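Local coordinates for protein-tyrosine-phosphatase (PDB 2Z72) that removes phosphate from protein phosphotyrosine by hydrolysis as a cold-active enzyme, probably at the two-metal centre of its calcineurin-like phosphoesterase domain, at residues Gly148-Glu151 with Gln152-Leu155; Arg175-Asn178 with Lys179-Ser182; Thr185-Gly188 with Gln189-Arg192; Phe250-Pro254 with Thr255-Gly259. All blocks are in the same frame, centred on the assembly; numbering follows the deposited sequence. Where two conformers were deposited one is given.

Overall arrangement
Contacts 1 and 3 are buried and helical. They lie on helices 149-156 and 186-192, which pack on each other. Contacts 2 and 4 are loop turns, only partly buried. Contact 2 leads into the helix of contact 3 and touches both helices. Contact 4 meets contact 1 on its other flank, about 25 Å between centres from contact 2. Chemistry follows place. Contact 1 supplies a zinc ligand, and contact 4 runs close to the zinc site. Contact 2 combines an aromatic pair with water bridges. Contact 3 has apolar side chains facing inward and charged groups paired with neighbouring parts of the chain. Contact 4 relies on backbone carbonyls that gather several partners.

Contact 1. Residues Gly148-Glu151 with Gln152-Leu155; sequences GNHE and QMVL. With ZN (zinc ion), chain C.
The GNHE motif, G148-E151, is a metal-binding signature of calcineurin-like phosphoesterases, and here it opens helix 149-156, where H150 meets M153 within one turn. The two side chains run alongside each other. M153 is modelled in two conformers. In the one described, its methyl CE sits over the H150 ring, 3.6 Å from the centroid and only 9° off the normal. This is a CH-pi contact. M153 is bent at chi3 (-73°), which swings CE back over the ring. The same methyl is 3.6 Å from N149 ND2. N149 OD1 binds the zinc ion at 2.1 Å, and water 1 is a further ligand. D114, H207 and H286 complete the site. H150 ND1 is bonded to D117. An alanine in place of H150 would probably leave the M153 methyl without its aromatic face and D117 without its imidazole partner. At the helix start, E151 folds back so that OE2 accepts from G148 N at 2.7 Å, on the anti side of the carboxylate. D114 N also bonds to OE2, so the glutamate ties the N-cap residue to a zinc ligand. Four i-to-i+4 bonds follow, beginning with Q152 N to G148 O at 3.2 Å. The helix comes after strand 142-145, and its L155 packs against L191 and R192 of helix 186-192.

Contact 2. Residues Arg175-Asn178 with Lys179-Ser182; sequences RPYN and KLYS. Unlike the reference sequence in segment 179-182: S182 (reference Gly).
R175 lies against L180, with its CG 3.6 Å from L180 CD2. The arginine chain bends at chi3 (81°) and carries its end past the K179 carbonyl. Water 2 bridges the two, accepting from R175 NH1 at 3.0 Å and donating to K179 O. R175 NE bonds to I173 O, which helps to fix the guanidinium. P176 comes next. Its ring runs beside the K179 side chain. P176 O accepts from K179 N at 2.8 Å, with the donor well above the carbonyl plane. L180 N adds a weak bond to the same oxygen. Y177 makes the main side-chain contact. With its CG opposite the backbone N across CA-CB (chi1 -170°), the ring extends to where Y181 can reach its face. The edge of Y181 meets that face in an edge-to-face pair, the planes at 60°. Y181 CE2 does the touching, 3.6 Å from Y177 CZ and offset toward the rim. Water 4 links the two hydroxyls, 2.6 Å from Y177 OH and 2.8 Å from Y181 OH, and it donates to the latter. N123 is a second partner of Y181 OH. Y177 O accepts from L180 N, and N178 O accepts from Y181 N at 3.2 Å. These bonds, with that from K179 N to P176 O, each run from residue i+3 back to residue i and coil the chain tightly between helices 166-172 and 186-192. Y177 and L180 cover T170 of the first, Y177 also packs on V154 of helix 149-156, and Y181 rests on L126 of helix 122-138.

Contact 3. Residues Thr185-Gly188 with Gln189-Arg192; sequences TEIG and QWLR
I187 and W190 stand side by side on helix 186-192, a short helix whose N-cap is T185. T185 OG1 accepts from G188 N at 2.9 Å in a capping bond, and the same hydroxyl bonds to S182 O. I187 CD1 lies 4.0 Å from W190 CE3, and both side chains point the same way. A second branch of I187, CG2, meets L191 CD1 at 3.8 Å, where the two side chains slant across each other. Together the three form the inward apolar side, against helix 122-138 and strand 142-145. W190 NE1 still finds a polar partner in D133. E186 and Q189 are set differently. They cross at about a right angle, carboxylate and amide planes 70° apart. Both turn oxygens to K60 NZ, so the lysine probably offsets the approach of two acceptors. Y130 takes the other carboxylate oxygen of E186. One turn after G188, R192 runs extended from CG to NE, and its NH2 turns back toward G188. A CB on G188 would run into R192 NH2 and T185 OG1. R192 NH1 forms a salt bridge with D233, and NH2 also bonds to Y181 O. R192 N and R192 NH2 reach G188 O from opposite faces of its plane, NH2 at 3.0 Å.

Contact 4. Residues Phe250-Pro254 with Thr255-Gly259; sequences FGNGP and TWYRG
T255 follows P254, and its hydroxyl bonds to Q152 OE1 of helix 149-156. W256 comes next and lies across the start of the loop. W256 CB lies 3.5 Å from F250 O. Its CG is anti to the carbonyl carbon (chi1 -74°), which brings indole CD1 within 3.7 Å of F250 O. That oxygen also accepts from G253 N and closes a type I beta turn, F250 to G253. W256 N reaches G253 O at 3.2 Å from above the carbonyl plane. Water 5 donates to both G251 O and W256 O, at 2.9 and 2.8 Å, and so bridges two parts of the loop backbone. With an alanine here in place of W256, CB would stay beside F250 O, but the indole that touches N149 and M153 would be gone, which would probably leave a gap next to the N149 side chain. Y257 N gives G253 O its second bond, at 2.9 Å and nearly along the C=O axis. The Y257 side chain then runs alongside N252. The amide and ring planes are 83° apart, and N252 OD1 comes obliquely to the ring, 3.3 Å from Y257 CD1. E213 holds the other end of that amide through ND2. G259 N stands over the centre of the Y257 ring. R258 NH2 bonds to the carbonyl of H286, a zinc ligand. With the W256 side chain about 6 Å from a zinc ion, this loop borders the two-metal site characteristic of calcineurin-like phosphoesterases.

Contact 1. Residues Gly148-Glu151 with Gln152-Leu155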
loop_
_atom_site.group_PDB
_atom_site.type_symbol
_atom_site.label_atom_id
_atom_site.label_comp_id
_atom_site.label_asym_id
_atom_site.label_seq_id
_atom_site.Cartn_x
_atom_site.Cartn_y
_atom_site.Cartn_z
ATOM N N GLY A 148 2.127 4.031 3.170
ATOM C CA GLY A 148 2.471 5.297 2.571
ATOM C C GLY A 148 2.147 6.450 3.427
ATOM O O GLY A 148 1.642 6.318 4.572
ATOM N N ASN A 149 2.386 7.680 2.933
ATOM C CA ASN A 149 2.062 8.831 3.751
ATOM C C ASN A 149 0.558 8.951 4.003
ATOM O O ASN A 149 0.213 9.395 5.116
ATOM C CB ASN A 149 2.646 10.152 3.189
ATOM C CG ASN A 149 2.127 10.554 1.856
ATOM O OD1 ASN A 149 2.091 9.752 0.926
ATOM N ND2 ASN A 149 1.784 11.813 1.652
ATOM N N HIS A 150 -0.274 8.553 3.053
ATOM C CA HIS A 150 -1.717 8.665 3.351
ATOM C C HIS A 150 -2.207 7.631 4.332
ATOM O O HIS A 150 -3.135 7.930 5.108
ATOM C CB HIS A 150 -2.521 8.659 2.067
ATOM C CG HIS A 150 -2.348 9.978 1.338
ATOM N ND1 HIS A 150 -3.292 10.976 1.413
ATOM C CD2 HIS A 150 -1.319 10.417 0.592
ATOM C CE1 HIS A 150 -2.834 11.979 0.717
ATOM N NE2 HIS A 150 -1.654 11.712 0.185
ATOM N N GLU A 151 -1.658 6.420 4.402
ATOM C CA GLU A 151 -1.986 5.521 5.495
ATOM C C GLU A 151 -1.659 6.153 6.836
ATOM O O GLU A 151 -2.424 6.071 7.786
ATOM C CB GLU A 151 -1.294 4.163 5.356
ATOM C CG GLU A 151 -1.844 3.237 4.302
ATOM C CD GLU A 151 -1.692 3.756 2.895
ATOM O OE1 GLU A 151 -2.638 3.691 2.115
ATOM O OE2 GLU A 151 -0.553 4.207 2.595
ATOM N N GLN A 152 -0.449 6.758 6.924
ATOM C CA GLN A 152 -0.040 7.372 8.165
ATOM C C GLN A 152 -0.943 8.555 8.546
ATOM O O GLN A 152 -1.381 8.704 9.692
ATOM C CB GLN A 152 1.422 7.848 8.095
ATOM C CG GLN A 152 2.403 6.696 7.899
ATOM C CD GLN A 152 3.819 7.154 7.594
ATOM O OE1 GLN A 152 4.030 8.255 7.088
ATOM N NE2 GLN A 152 4.778 6.296 7.923
ATOM N N MET A 153 -1.265 9.366 7.556
ATOM C CA MET A 153 -2.133 10.525 7.796
ATOM C C MET A 153 -3.503 10.085 8.301
ATOM O O MET A 153 -3.977 10.531 9.337
ATOM C CB MET A 153 -2.274 11.360 6.530
ATOM C CG MET A 153 -1.113 12.360 6.469
ATOM S SD MET A 153 -1.327 13.622 5.214
ATOM C CE MET A 153 -1.033 12.726 3.705
ATOM N N VAL A 154 -4.156 9.151 7.595
ATOM C CA VAL A 154 -5.477 8.694 7.981
ATOM C C VAL A 154 -5.441 8.120 9.367
ATOM O O VAL A 154 -6.275 8.452 10.228
ATOM C CB VAL A 154 -6.058 7.709 6.961
ATOM C CG1 VAL A 154 -7.246 6.981 7.511
ATOM C CG2 VAL A 154 -6.413 8.490 5.665
ATOM N N LEU A 155 -4.526 7.192 9.634
ATOM C CA LEU A 155 -4.532 6.513 10.909
ATOM C C LEU A 155 -4.260 7.530 12.033
ATOM O O LEU A 155 -4.798 7.352 13.136
ATOM C CB LEU A 155 -3.551 5.340 10.943
ATOM C CG LEU A 155 -4.136 4.010 10.485
ATOM C CD1 LEU A 155 -4.826 3.980 9.180
ATOM C CD2 LEU A 155 -2.963 2.997 10.609
HETATM ZN ZN ZN C . 2.320 9.585 -1.120
HETATM O O HOH W 1 1.376 10.367 -2.651
#

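Contact 2. Residues Arg175-Asn178 with Lys179-Ser182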
loop_
_atom_site.group_PDB
_atom_site.type_symbol
_atom_site.label_atom_id
_atom_site.label_comp_id
_atom_site.label_asym_id
_atom_site.label_seq_id
_atom_site.Cartn_x
_atom_site.Cartn_y
_atom_site.Cartn_z
ATOM N N ARG A 175 -18.305 8.394 14.333
ATOM C CA ARG A 175 -16.911 8.505 14.739
ATOM C C ARG A 175 -16.129 9.097 13.591
ATOM O O ARG A 175 -16.528 8.927 12.424
ATOM C CB ARG A 175 -16.368 7.222 15.229
ATOM C CG ARG A 175 -16.330 6.189 14.182
ATOM C CD ARG A 175 -16.233 4.843 14.904
ATOM N NE ARG A 175 -17.527 4.358 15.388
ATOM C CZ ARG A 175 -17.753 3.155 15.901
ATOM N NH1 ARG A 175 -16.759 2.287 16.006
ATOM N NH2 ARG A 175 -18.971 2.827 16.298
ATOM N N PRO A 176 -15.043 9.759 13.948
ATOM C CA PRO A 176 -14.249 10.405 12.895
ATOM C C PRO A 176 -13.521 9.392 12.039
ATOM O O PRO A 176 -13.338 8.210 12.388
ATOM C CB PRO A 176 -13.272 11.301 13.630
ATOM C CG PRO A 176 -13.146 10.698 14.963
ATOM C CD PRO A 176 -14.478 10.070 15.291
ATOM N N TYR A 177 -13.080 9.780 10.834
ATOM C CA TYR A 177 -12.603 8.840 9.854
ATOM C C TYR A 177 -11.398 8.043 10.341
ATOM O O TYR A 177 -11.283 6.857 10.054
ATOM C CB TYR A 177 -12.239 9.585 8.574
ATOM C CG TYR A 177 -11.951 8.757 7.372
ATOM C CD1 TYR A 177 -10.619 8.560 6.951
ATOM C CD2 TYR A 177 -12.920 8.183 6.566
ATOM C CE1 TYR A 177 -10.329 7.796 5.833
ATOM C CE2 TYR A 177 -12.650 7.460 5.460
ATOM C CZ TYR A 177 -11.329 7.261 5.083
ATOM O OH TYR A 177 -10.985 6.575 3.973
ATOM N N ASN A 178 -10.511 8.672 11.088
ATOM C CA ASN A 178 -9.380 7.921 11.667
ATOM C C ASN A 178 -9.855 6.799 12.554
ATOM O O ASN A 178 -9.167 5.754 12.651
ATOM C CB ASN A 178 -8.456 8.892 12.380
ATOM C CG ASN A 178 -9.102 9.725 13.438
ATOM O OD1 ASN A 178 -10.019 10.494 13.068
ATOM N ND2 ASN A 178 -8.694 9.670 14.686
ATOM N N LYS A 179 -10.951 6.963 13.237
ATOM C CA LYS A 179 -11.477 5.923 14.142
ATOM C C LYS A 179 -12.244 4.860 13.404
ATOM O O LYS A 179 -12.642 3.827 13.963
ATOM C CB LYS A 179 -12.259 6.588 15.250
ATOM C CG LYS A 179 -11.410 7.400 16.166
ATOM C CD LYS A 179 -10.442 6.528 16.957
ATOM C CE LYS A 179 -9.775 7.413 18.033
ATOM N NZ LYS A 179 -8.510 6.768 18.486
ATOM N N LEU A 180 -12.499 5.013 12.109
ATOM C CA LEU A 180 -13.000 3.929 11.293
ATOM C C LEU A 180 -11.904 2.964 10.902
ATOM O O LEU A 180 -12.205 1.908 10.356
ATOM C CB LEU A 180 -13.712 4.492 10.058
ATOM C CG LEU A 180 -14.957 5.335 10.309
ATOM C CD1 LEU A 180 -15.532 5.869 9.004
ATOM C CD2 LEU A 180 -16.021 4.492 11.017
ATOM N N TYR A 181 -10.677 3.304 11.215
ATOM C CA TYR A 181 -9.478 2.487 10.893
ATOM C C TYR A 181 -8.551 2.373 12.085
ATOM O O TYR A 181 -7.340 2.181 11.935
ATOM C CB TYR A 181 -8.710 3.081 9.669
ATOM C CG TYR A 181 -9.635 3.104 8.452
ATOM C CD1 TYR A 181 -9.876 1.929 7.747
ATOM C CD2 TYR A 181 -10.312 4.221 8.039
ATOM C CE1 TYR A 181 -10.739 1.897 6.660
ATOM C CE2 TYR A 181 -11.164 4.224 6.988
ATOM C CZ TYR A 181 -11.379 3.068 6.279
ATOM O OH TYR A 181 -12.225 3.071 5.198
ATOM N N SER A 182 -9.110 2.499 13.285
ATOM C CA SER A 182 -8.326 2.424 14.527
ATOM C C SER A 182 -7.934 1.000 14.858
ATOM O O SER A 182 -8.280 0.023 14.171
ATOM C CB SER A 182 -9.160 3.089 15.626
ATOM O OG SER A 182 -10.302 2.275 15.846
HETATM O O HOH W 2 -13.846 2.839 16.322
HETATM O O HOH W 3 -15.288 1.926 14.050
HETATM O O HOH W 4 -12.825 4.883 3.197
#

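Contact 3. Residues Thr185-Gly188 with Gln189-Arg192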
loop_
_atom_site.group_PDB
_atom_site.type_symbol
_atom_site.label_atom_id
_atom_site.label_comp_id
_atom_site.label_asym_id
_atom_site.label_seq_id
_atom_site.Cartn_x
_atom_site.Cartn_y
_atom_site.Cartn_z
ATOM N N THR A 185 -10.350 -1.964 14.875
ATOM C CA THR A 185 -10.923 -2.377 13.640
ATOM C C THR A 185 -10.073 -3.437 12.952
ATOM O O THR A 185 -8.822 -3.435 13.074
ATOM C CB THR A 185 -11.166 -1.204 12.646
ATOM O OG1 THR A 185 -9.939 -0.754 12.122
ATOM C CG2 THR A 185 -11.953 -0.070 13.343
ATOM N N GLU A 186 -10.693 -4.321 12.194
ATOM C CA GLU A 186 -9.991 -5.338 11.435
ATOM C C GLU A 186 -8.960 -4.735 10.492
ATOM O O GLU A 186 -7.780 -5.139 10.475
ATOM C CB GLU A 186 -10.979 -6.192 10.648
ATOM C CG GLU A 186 -10.369 -7.363 9.895
ATOM C CD GLU A 186 -9.808 -8.452 10.775
ATOM O OE1 GLU A 186 -9.007 -9.273 10.281
ATOM O OE2 GLU A 186 -10.096 -8.470 11.986
ATOM N N ILE A 187 -9.385 -3.774 9.679
ATOM C CA ILE A 187 -8.467 -3.123 8.726
ATOM C C ILE A 187 -7.363 -2.400 9.485
ATOM O O ILE A 187 -6.200 -2.464 9.061
ATOM C CB ILE A 187 -9.225 -2.228 7.754
ATOM C CG1 ILE A 187 -10.154 -3.009 6.831
ATOM C CG2 ILE A 187 -8.243 -1.362 6.962
ATOM C CD1 ILE A 187 -9.488 -3.992 5.905
ATOM N N GLY A 188 -7.691 -1.720 10.558
ATOM C CA GLY A 188 -6.686 -1.024 11.309
ATOM C C GLY A 188 -5.682 -1.964 11.887
ATOM O O GLY A 188 -4.475 -1.615 11.956
ATOM N N GLN A 189 -6.068 -3.124 12.388
ATOM C CA GLN A 189 -5.161 -4.118 12.939
ATOM C C GLN A 189 -4.255 -4.655 11.832
ATOM O O GLN A 189 -3.021 -4.792 12.024
ATOM C CB GLN A 189 -5.975 -5.252 13.562
ATOM C CG GLN A 189 -6.692 -4.825 14.819
ATOM C CD GLN A 189 -7.837 -5.720 15.197
ATOM O OE1 GLN A 189 -8.030 -6.802 14.704
ATOM N NE2 GLN A 189 -8.641 -5.207 16.138
ATOM N N TRP A 190 -4.830 -4.961 10.689
ATOM C CA TRP A 190 -4.080 -5.422 9.530
ATOM C C TRP A 190 -3.051 -4.400 9.118
ATOM O O TRP A 190 -1.839 -4.715 8.945
ATOM C CB TRP A 190 -5.043 -5.710 8.438
ATOM C CG TRP A 190 -4.556 -6.124 7.099
ATOM C CD1 TRP A 190 -3.841 -7.204 6.700
ATOM C CD2 TRP A 190 -4.864 -5.415 5.879
ATOM N NE1 TRP A 190 -3.649 -7.228 5.342
ATOM C CE2 TRP A 190 -4.275 -6.134 4.831
ATOM C CE3 TRP A 190 -5.554 -4.258 5.604
ATOM C CZ2 TRP A 190 -4.370 -5.728 3.492
ATOM C CZ3 TRP A 190 -5.661 -3.853 4.283
ATOM C CH2 TRP A 190 -5.079 -4.577 3.252
ATOM N N LEU A 191 -3.415 -3.132 8.962
ATOM C CA LEU A 191 -2.479 -2.098 8.559
ATOM C C LEU A 191 -1.373 -1.929 9.576
ATOM O O LEU A 191 -0.224 -1.701 9.200
ATOM C CB LEU A 191 -3.199 -0.774 8.349
ATOM C CG LEU A 191 -4.159 -0.729 7.154
ATOM C CD1 LEU A 191 -4.987 0.539 7.219
ATOM C CD2 LEU A 191 -3.403 -0.822 5.819
ATOM N N ARG A 192 -1.669 -2.009 10.876
ATOM C CA ARG A 192 -0.680 -1.828 11.926
ATOM C C ARG A 192 0.343 -2.964 12.002
ATOM O O ARG A 192 1.309 -2.846 12.723
ATOM C CB ARG A 192 -1.374 -1.586 13.257
ATOM C CG ARG A 192 -1.904 -0.145 13.365
ATOM C CD ARG A 192 -2.842 -0.005 14.549
ATOM N NE ARG A 192 -3.344 1.340 14.700
ATOM C CZ ARG A 192 -4.354 1.857 14.009
ATOM N NH1 ARG A 192 -4.721 3.110 14.255
ATOM N NH2 ARG A 192 -4.972 1.151 13.109
#

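Contact 4. Residues Phe250-Pro254 with Thr255-Gly259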
loop_
_atom_site.group_PDB
_atom_site.type_symbol
_atom_site.label_atom_id
_atom_site.label_comp_id
_atom_site.label_asym_id
_atom_site.label_seq_id
_atom_site.Cartn_x
_atom_site.Cartn_y
_atom_site.Cartn_z
ATOM N N PHE A 250 7.920 12.698 8.672
ATOM C CA PHE A 250 7.669 13.940 7.946
ATOM C C PHE A 250 8.529 14.116 6.733
ATOM O O PHE A 250 8.923 13.154 6.068
ATOM C CB PHE A 250 7.680 15.091 8.985
ATOM C CG PHE A 250 6.591 14.849 10.022
ATOM C CD1 PHE A 250 6.989 14.686 11.350
ATOM C CD2 PHE A 250 5.260 14.726 9.696
ATOM C CE1 PHE A 250 6.031 14.421 12.317
ATOM C CE2 PHE A 250 4.272 14.473 10.656
ATOM C CZ PHE A 250 4.711 14.298 11.973
ATOM N N GLY A 251 8.781 15.328 6.251
ATOM C CA GLY A 251 9.101 15.615 4.875
ATOM C C GLY A 251 10.309 15.043 4.238
ATOM O O GLY A 251 10.368 14.842 3.000
ATOM N N ASN A 252 11.342 14.747 5.056
ATOM C CA ASN A 252 12.565 14.193 4.471
ATOM C C ASN A 252 12.654 12.681 4.632
ATOM O O ASN A 252 13.677 12.055 4.285
ATOM C CB ASN A 252 13.818 14.804 5.144
ATOM C CG ASN A 252 15.062 14.722 4.258
ATOM O OD1 ASN A 252 15.110 14.871 3.040
ATOM N ND2 ASN A 252 16.210 14.458 4.881
ATOM N N GLY A 253 11.618 12.068 5.223
ATOM C CA GLY A 253 11.656 10.684 5.601
ATOM C C GLY A 253 11.098 9.746 4.546
ATOM O O GLY A 253 10.696 10.159 3.439
ATOM N N PRO A 254 11.150 8.455 4.855
ATOM C CA PRO A 254 10.836 7.473 3.830
ATOM C C PRO A 254 9.482 7.566 3.162
ATOM O O PRO A 254 9.375 7.087 2.023
ATOM C CB PRO A 254 10.967 6.150 4.633
ATOM C CG PRO A 254 12.041 6.422 5.661
ATOM C CD PRO A 254 11.830 7.879 6.044
ATOM N N THR A 255 8.461 8.089 3.829
ATOM C CA THR A 255 7.139 8.128 3.228
ATOM C C THR A 255 6.752 9.465 2.607
ATOM O O THR A 255 5.738 9.521 1.927
ATOM C CB THR A 255 6.062 7.721 4.238
ATOM O OG1 THR A 255 6.134 8.608 5.340
ATOM C CG2 THR A 255 6.254 6.284 4.685
ATOM N N TRP A 256 7.608 10.475 2.712
ATOM C CA TRP A 256 7.340 11.773 2.078
ATOM C C TRP A 256 8.426 12.231 1.143
ATOM O O TRP A 256 8.191 13.118 0.323
ATOM C CB TRP A 256 7.129 12.847 3.137
ATOM C CG TRP A 256 5.848 12.812 3.866
ATOM C CD1 TRP A 256 5.542 12.094 5.001
ATOM C CD2 TRP A 256 4.664 13.511 3.532
ATOM N NE1 TRP A 256 4.269 12.321 5.400
ATOM C CE2 TRP A 256 3.681 13.195 4.509
ATOM C CE3 TRP A 256 4.292 14.404 2.540
ATOM C CZ2 TRP A 256 2.394 13.723 4.493
ATOM C CZ3 TRP A 256 3.029 14.919 2.516
ATOM C CH2 TRP A 256 2.074 14.584 3.484
ATOM N N TYR A 257 9.657 11.717 1.257
ATOM C CA TYR A 257 10.775 12.269 0.521
ATOM C C TYR A 257 10.572 12.198 -0.967
ATOM O O TYR A 257 10.241 11.142 -1.489
ATOM C CB TYR A 257 12.009 11.455 0.879
ATOM C CG TYR A 257 13.314 11.942 0.267
ATOM C CD1 TYR A 257 13.786 13.249 0.494
ATOM C CD2 TYR A 257 14.085 11.069 -0.496
ATOM C CE1 TYR A 257 15.000 13.654 -0.054
ATOM C CE2 TYR A 257 15.289 11.510 -1.027
ATOM C CZ TYR A 257 15.731 12.792 -0.823
ATOM O OH TYR A 257 16.943 13.167 -1.358
ATOM N N ARG A 258 10.802 13.335 -1.628
ATOM C CA ARG A 258 10.675 13.422 -3.054
ATOM C C ARG A 258 11.974 13.774 -3.773
ATOM O O ARG A 258 11.973 14.153 -4.936
ATOM C CB ARG A 258 9.608 14.447 -3.526
ATOM C CG ARG A 258 8.248 14.008 -3.071
ATOM C CD ARG A 258 7.225 14.822 -3.819
ATOM N NE ARG A 258 5.939 14.785 -3.226
ATOM C CZ ARG A 258 4.851 14.149 -3.403
ATOM N NH1 ARG A 258 3.647 14.211 -2.789
ATOM N NH2 ARG A 258 4.870 13.241 -4.382
ATOM N N GLY A 259 13.088 13.640 -3.064
ATOM C CA GLY A 259 14.375 14.068 -3.576
ATOM C C GLY A 259 14.741 13.356 -4.859
ATOM O O GLY A 259 15.475 13.924 -5.700
HETATM O O HOH W 5 8.365 15.825 1.134
#